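Local coordinates for protein B-agarase (Saccharophagus degradans, PDB 4BQ2) that hydrolyses agarose as a family 50 exo-beta-agarase, probably releasing short products from the chain ends, at residues P460-R465 with K584-A589; A577-Y582 with V614-K619. One frame throughout, in Å; residues are numbered along the deposited sequence.

Contact 1 of 2, residues P460-R465 with K584-A589; sequences PEFKVR and KVVHGA
The ring of Phe-462 is met obliquely by Val-585 CG1 and Val-586 CG2. Phe-441 also packs edge-to-face with this ring. The contact joins helices 460-477 and 565-593, two outer helices of the (beta/alpha)8 barrel expected for this glycoside hydrolase family. The short helix segments run in roughly the same direction, 32° apart, with axes 9.7 Å from each other.

Val-585 points at the other helix and makes most of the contact. Its CG1 reaches CE2 of Phe-462 at 3.7 Å and also touches CD2 of the same ring. The Phe-462 side chain does not set out straight at the other helix. With CG anti to the backbone N (chi1 177°), the far end of the ring is carried nearer to it. There CZ of Phe-462 meets CG2 of Val-586 at a looser 4.2 Å. One turn further along helix 460-477, Ala-466 takes up Val-585 and Ala-589.

Lys-463 borders the contact on its exposed side and contributes its root. Its extended chain leads the ammonium group away. Val-585 CG1 sits 3.7 Å from Lys-463 CA and 3.9 Å from Lys-463 CB.

Contact 2 of 2, residues A577-Y582 with V614-K619; sequences AYADQY and VKAAAK
Carboxylate oxygen OD1 of Asp-580 rests against Ala-616, 3.3 Å from its CB and 3.6 Å from its CA. This is packing, not a hydrogen bond, and no hydrogen bond crosses between the two segments. The contact joins helices 565-593 and 611-620, outer helices of the probable (beta/alpha)8 barrel. Their short segments run in roughly the same direction, 30° apart.

Small side chains let them come close. The axes are 8.4 Å apart, and the CA atoms of Asp-580 and Ala-616 approach to 5.0 Å. Ala-616 points its methyl at the other helix. There it meets the methyl of Ala-579, while Phe-583 also packs on Ala-616.

Asp-580 has CG beside its backbone N and anti to the carbonyl carbon (chi1 -79°). This rotation brings the carboxylate nearer to helix 611-620. The exposed Lys-619 also points toward helix 565-593, but Asp-580 OD1 and Lys-619 NZ are 6.4 Å apart. Their opposite charges may attract at that range without forming a salt bridge.

On other sides of helix 565-593, polar side chains bond to neighbouring parts of the fold. Tyr-578 OH binds the carbonyl of Pro-455, and Tyr-582 OH binds Asp-489. Between the two helices, Ala-579 CB and Ala-616 CB lie 3.6 Å apart.

In the fold
Contacts 1 and 2 share the long helix 565-593, and their centres are about 13 Å apart. Helix 460-477 packs on this helix at 584-589, and helix 611-620 packs on it at 577-582. Along the chain the segments alternate: 460-465, 577-582, 584-589, then 614-619. Both contacts belong to the part of the catalytic module that resembles beta-galactosidases in sequence. They also touch each other, since Phe-462 CZ packs against Tyr-582 CD1 at 3.8 Å. One helix therefore ties an earlier and a later helix of the catalytic module together. Both joints are helix-to-helix packing in the outer layer expected of the barrel.

Contact 1 of 2, residues P460-R465 with K584-A589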
loop_
_atom_site.group_PDB
_atom_site.type_symbol
_atom_site.label_atom_id
_atom_site.label_comp_id
_atom_site.label_asym_id
_atom_site.label_seq_id
_atom_site.Cartn_x
_atom_site.Cartn_y
_atom_site.Cartn_z
ATOM N N PRO A 460 2.527 -15.217 27.028
ATOM C CA PRO A 460 3.279 -14.197 27.796
ATOM C C PRO A 460 4.483 -13.599 27.029
ATOM O O PRO A 460 4.784 -12.416 27.182
ATOM C CB PRO A 460 3.727 -14.967 29.053
ATOM C CG PRO A 460 2.604 -15.983 29.253
ATOM C CD PRO A 460 2.245 -16.429 27.849
ATOM N N GLU A 461 5.123 -14.401 26.182
ATOM C CA GLU A 461 6.213 -13.940 25.321
ATOM C C GLU A 461 5.809 -12.867 24.317
ATOM O O GLU A 461 6.664 -12.036 23.947
ATOM C CB GLU A 461 6.899 -15.106 24.599
ATOM C CG GLU A 461 8.141 -14.721 23.781
ATOM C CD GLU A 461 9.321 -14.264 24.644
ATOM O OE1 GLU A 461 9.254 -14.398 25.900
ATOM O OE2 GLU A 461 10.322 -13.771 24.064
ATOM N N PHE A 462 4.544 -12.863 23.860
ATOM C CA PHE A 462 4.098 -11.724 23.064
ATOM C C PHE A 462 4.252 -10.406 23.865
ATOM O O PHE A 462 4.820 -9.419 23.370
ATOM C CB PHE A 462 2.664 -11.887 22.510
ATOM C CG PHE A 462 2.184 -10.657 21.749
ATOM C CD1 PHE A 462 2.719 -10.337 20.499
ATOM C CD2 PHE A 462 1.250 -9.790 22.313
ATOM C CE1 PHE A 462 2.308 -9.199 19.811
ATOM C CE2 PHE A 462 0.827 -8.645 21.619
ATOM C CZ PHE A 462 1.364 -8.350 20.379
ATOM N N LYS A 463 3.771 -10.393 25.106
ATOM C CA LYS A 463 3.926 -9.203 25.940
ATOM C C LYS A 463 5.399 -8.855 26.202
ATOM O O LYS A 463 5.799 -7.671 26.182
ATOM C CB LYS A 463 3.179 -9.376 27.275
ATOM C CG LYS A 463 3.409 -8.216 28.253
ATOM C CD LYS A 463 2.409 -8.267 29.412
ATOM C CE LYS A 463 2.751 -7.266 30.499
ATOM N NZ LYS A 463 1.706 -7.272 31.572
ATOM N N VAL A 464 6.214 -9.879 26.458
ATOM C CA VAL A 464 7.673 -9.667 26.586
ATOM C C VAL A 464 8.225 -8.876 25.375
ATOM O O VAL A 464 8.964 -7.894 25.524
ATOM C CB VAL A 464 8.426 -11.024 26.788
ATOM C CG1 VAL A 464 9.954 -10.842 26.809
ATOM C CG2 VAL A 464 7.960 -11.690 28.077
ATOM N N ARG A 465 7.838 -9.289 24.176
ATOM C CA ARG A 465 8.372 -8.694 22.983
ATOM C C ARG A 465 7.769 -7.306 22.745
ATOM O O ARG A 465 8.483 -6.402 22.271
ATOM C CB ARG A 465 8.173 -9.652 21.785
ATOM C CG ARG A 465 9.091 -10.889 21.808
ATOM C CD ARG A 465 10.565 -10.489 21.957
ATOM N NE ARG A 465 10.991 -9.765 20.763
ATOM C CZ ARG A 465 12.170 -9.169 20.595
ATOM N NH1 ARG A 465 13.091 -9.162 21.558
ATOM N NH2 ARG A 465 12.425 -8.568 19.436
ATOM N N LYS A 584 -4.730 -4.229 24.185
ATOM C CA LYS A 584 -4.436 -4.133 25.624
ATOM C C LYS A 584 -2.938 -4.263 25.862
ATOM O O LYS A 584 -2.313 -3.400 26.513
ATOM C CB LYS A 584 -5.197 -5.182 26.446
ATOM C CG LYS A 584 -5.093 -4.963 27.966
ATOM C CD LYS A 584 -5.829 -6.035 28.763
ATOM C CE LYS A 584 -5.580 -5.894 30.259
ATOM N NZ LYS A 584 -5.748 -7.201 30.988
ATOM N N VAL A 585 -2.346 -5.313 25.312
ATOM C CA VAL A 585 -0.917 -5.563 25.529
ATOM C C VAL A 585 -0.057 -4.478 24.887
ATOM O O VAL A 585 0.890 -3.981 25.514
ATOM C CB VAL A 585 -0.487 -6.956 25.025
ATOM C CG1 VAL A 585 1.029 -7.086 24.972
ATOM C CG2 VAL A 585 -1.047 -8.018 25.934
ATOM N N VAL A 586 -0.381 -4.107 23.656
ATOM C CA VAL A 586 0.433 -3.089 22.975
ATOM C C VAL A 586 0.317 -1.725 23.650
ATOM O O VAL A 586 1.346 -1.049 23.896
ATOM C CB VAL A 586 0.129 -2.988 21.478
ATOM C CG1 VAL A 586 0.793 -1.752 20.859
ATOM C CG2 VAL A 586 0.633 -4.230 20.760
ATOM N N HIS A 587 -0.910 -1.326 23.960
ATOM C CA HIS A 587 -1.112 -0.064 24.647
ATOM C C HIS A 587 -0.348 -0.057 25.974
ATOM O O HIS A 587 0.302 0.933 26.306
ATOM C CB HIS A 587 -2.588 0.224 24.891
ATOM C CG HIS A 587 -2.812 1.391 25.784
ATOM N ND1 HIS A 587 -3.076 1.258 27.126
ATOM C CD2 HIS A 587 -2.770 2.719 25.533
ATOM C CE1 HIS A 587 -3.201 2.457 27.663
ATOM N NE2 HIS A 587 -3.004 3.360 26.723
ATOM N N GLY A 588 -0.412 -1.166 26.719
ATOM C CA GLY A 588 0.267 -1.261 28.013
ATOM C C GLY A 588 1.769 -1.050 27.903
ATOM O O GLY A 588 2.354 -0.335 28.735
ATOM N N ALA A 589 2.391 -1.681 26.889
ATOM C CA ALA A 589 3.810 -1.502 26.627
ATOM C C ALA A 589 4.167 -0.064 26.231
ATOM O O ALA A 589 5.128 0.488 26.759
ATOM C CB ALA A 589 4.316 -2.499 25.573
#

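Contact 2 of 2, residues A577-Y582 with V614-K619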
loop_
_atom_site.group_PDB
_atom_site.type_symbol
_atom_site.label_atom_id
_atom_site.label_comp_id
_atom_site.label_asym_id
_atom_site.label_seq_id
_atom_site.Cartn_x
_atom_site.Cartn_y
_atom_site.Cartn_z
ATOM N N ALA A 577 -12.386 -10.636 21.486
ATOM C CA ALA A 577 -11.501 -10.928 22.599
ATOM C C ALA A 577 -10.030 -10.972 22.172
ATOM O O ALA A 577 -9.145 -10.454 22.888
ATOM C CB ALA A 577 -11.926 -12.217 23.294
ATOM N N TYR A 578 -9.773 -11.556 21.001
ATOM C CA TYR A 578 -8.431 -11.585 20.417
ATOM C C TYR A 578 -7.893 -10.145 20.196
ATOM O O TYR A 578 -6.789 -9.792 20.652
ATOM C CB TYR A 578 -8.439 -12.363 19.080
ATOM C CG TYR A 578 -7.075 -12.333 18.371
ATOM C CD1 TYR A 578 -6.043 -13.209 18.754
ATOM C CD2 TYR A 578 -6.803 -11.403 17.369
ATOM C CE1 TYR A 578 -4.780 -13.164 18.134
ATOM C CE2 TYR A 578 -5.547 -11.365 16.742
ATOM C CZ TYR A 578 -4.535 -12.236 17.138
ATOM O OH TYR A 578 -3.276 -12.220 16.511
ATOM N N ALA A 579 -8.665 -9.337 19.479
ATOM C CA ALA A 579 -8.288 -7.942 19.235
ATOM C C ALA A 579 -8.168 -7.087 20.519
ATOM O O ALA A 579 -7.223 -6.295 20.647
ATOM C CB ALA A 579 -9.217 -7.300 18.226
ATOM N N ASP A 580 -9.093 -7.246 21.470
ATOM C CA ASP A 580 -8.933 -6.580 22.774
ATOM C C ASP A 580 -7.595 -6.887 23.454
ATOM O O ASP A 580 -6.926 -5.977 23.962
ATOM C CB ASP A 580 -10.045 -6.993 23.731
ATOM C CG ASP A 580 -11.357 -6.266 23.482
ATOM O OD1 ASP A 580 -11.398 -5.226 22.777
ATOM O OD2 ASP A 580 -12.383 -6.745 24.017
ATOM N N GLN A 581 -7.200 -8.160 23.431
ATOM C CA GLN A 581 -5.951 -8.581 24.055
ATOM C C GLN A 581 -4.725 -8.043 23.315
ATOM O O GLN A 581 -3.720 -7.649 23.968
ATOM C CB GLN A 581 -5.912 -10.116 24.205
ATOM C CG GLN A 581 -4.627 -10.674 24.797
ATOM C CD GLN A 581 -4.381 -10.338 26.274
ATOM O OE1 GLN A 581 -5.268 -9.857 26.995
ATOM N NE2 GLN A 581 -3.162 -10.612 26.735
ATOM N N TYR A 582 -4.791 -8.039 21.968
ATOM C CA TYR A 582 -3.720 -7.454 21.160
ATOM C C TYR A 582 -3.506 -5.984 21.582
ATOM O O TYR A 582 -2.379 -5.580 21.955
ATOM C CB TYR A 582 -4.022 -7.537 19.645
ATOM C CG TYR A 582 -2.997 -6.755 18.841
ATOM C CD1 TYR A 582 -1.762 -7.323 18.489
ATOM C CD2 TYR A 582 -3.236 -5.430 18.479
ATOM C CE1 TYR A 582 -0.815 -6.583 17.776
ATOM C CE2 TYR A 582 -2.289 -4.683 17.802
ATOM C CZ TYR A 582 -1.084 -5.262 17.455
ATOM O OH TYR A 582 -0.180 -4.496 16.769
ATOM N N VAL A 614 -11.755 -3.002 14.881
ATOM C CA VAL A 614 -11.790 -1.546 14.915
ATOM C C VAL A 614 -12.268 -1.077 16.299
ATOM O O VAL A 614 -11.688 -0.172 16.885
ATOM C CB VAL A 614 -12.704 -0.957 13.823
ATOM C CG1 VAL A 614 -12.672 0.552 13.902
ATOM C CG2 VAL A 614 -12.262 -1.389 12.408
ATOM N N LYS A 615 -13.300 -1.718 16.838
ATOM C CA LYS A 615 -13.832 -1.281 18.154
ATOM C C LYS A 615 -12.826 -1.525 19.288
ATOM O O LYS A 615 -12.704 -0.715 20.217
ATOM C CB LYS A 615 -15.161 -1.967 18.426
ATOM C CG LYS A 615 -16.280 -1.379 17.564
ATOM C CD LYS A 615 -17.528 -2.255 17.591
ATOM C CE LYS A 615 -18.759 -1.511 17.101
ATOM N NZ LYS A 615 -19.925 -2.437 17.002
ATOM N N ALA A 616 -12.066 -2.609 19.160
ATOM C CA ALA A 616 -10.974 -2.914 20.083
ATOM C C ALA A 616 -9.923 -1.810 20.059
ATOM O O ALA A 616 -9.475 -1.354 21.111
ATOM C CB ALA A 616 -10.351 -4.285 19.765
ATOM N N ALA A 617 -9.550 -1.360 18.857
ATOM C CA ALA A 617 -8.581 -0.278 18.708
ATOM C C ALA A 617 -9.145 1.016 19.301
ATOM O O ALA A 617 -8.430 1.794 19.948
ATOM C CB ALA A 617 -8.219 -0.089 17.238
ATOM N N ALA A 618 -10.444 1.231 19.114
ATOM C CA ALA A 618 -11.059 2.454 19.661
ATOM C C ALA A 618 -10.929 2.489 21.191
ATOM O O ALA A 618 -10.848 3.556 21.787
ATOM C CB ALA A 618 -12.521 2.554 19.244
ATOM N N LYS A 619 -10.887 1.325 21.818
ATOM C CA LYS A 619 -10.870 1.231 23.278
ATOM C C LYS A 619 -9.498 1.634 23.825
ATOM O O LYS A 619 -9.419 2.295 24.873
ATOM C CB LYS A 619 -11.247 -0.199 23.708
ATOM C CG LYS A 619 -11.520 -0.397 25.202
ATOM C CD LYS A 619 -12.030 -1.817 25.471
ATOM C CE LYS A 619 -12.615 -1.954 26.873
ATOM N NZ LYS A 619 -11.671 -1.495 27.922
#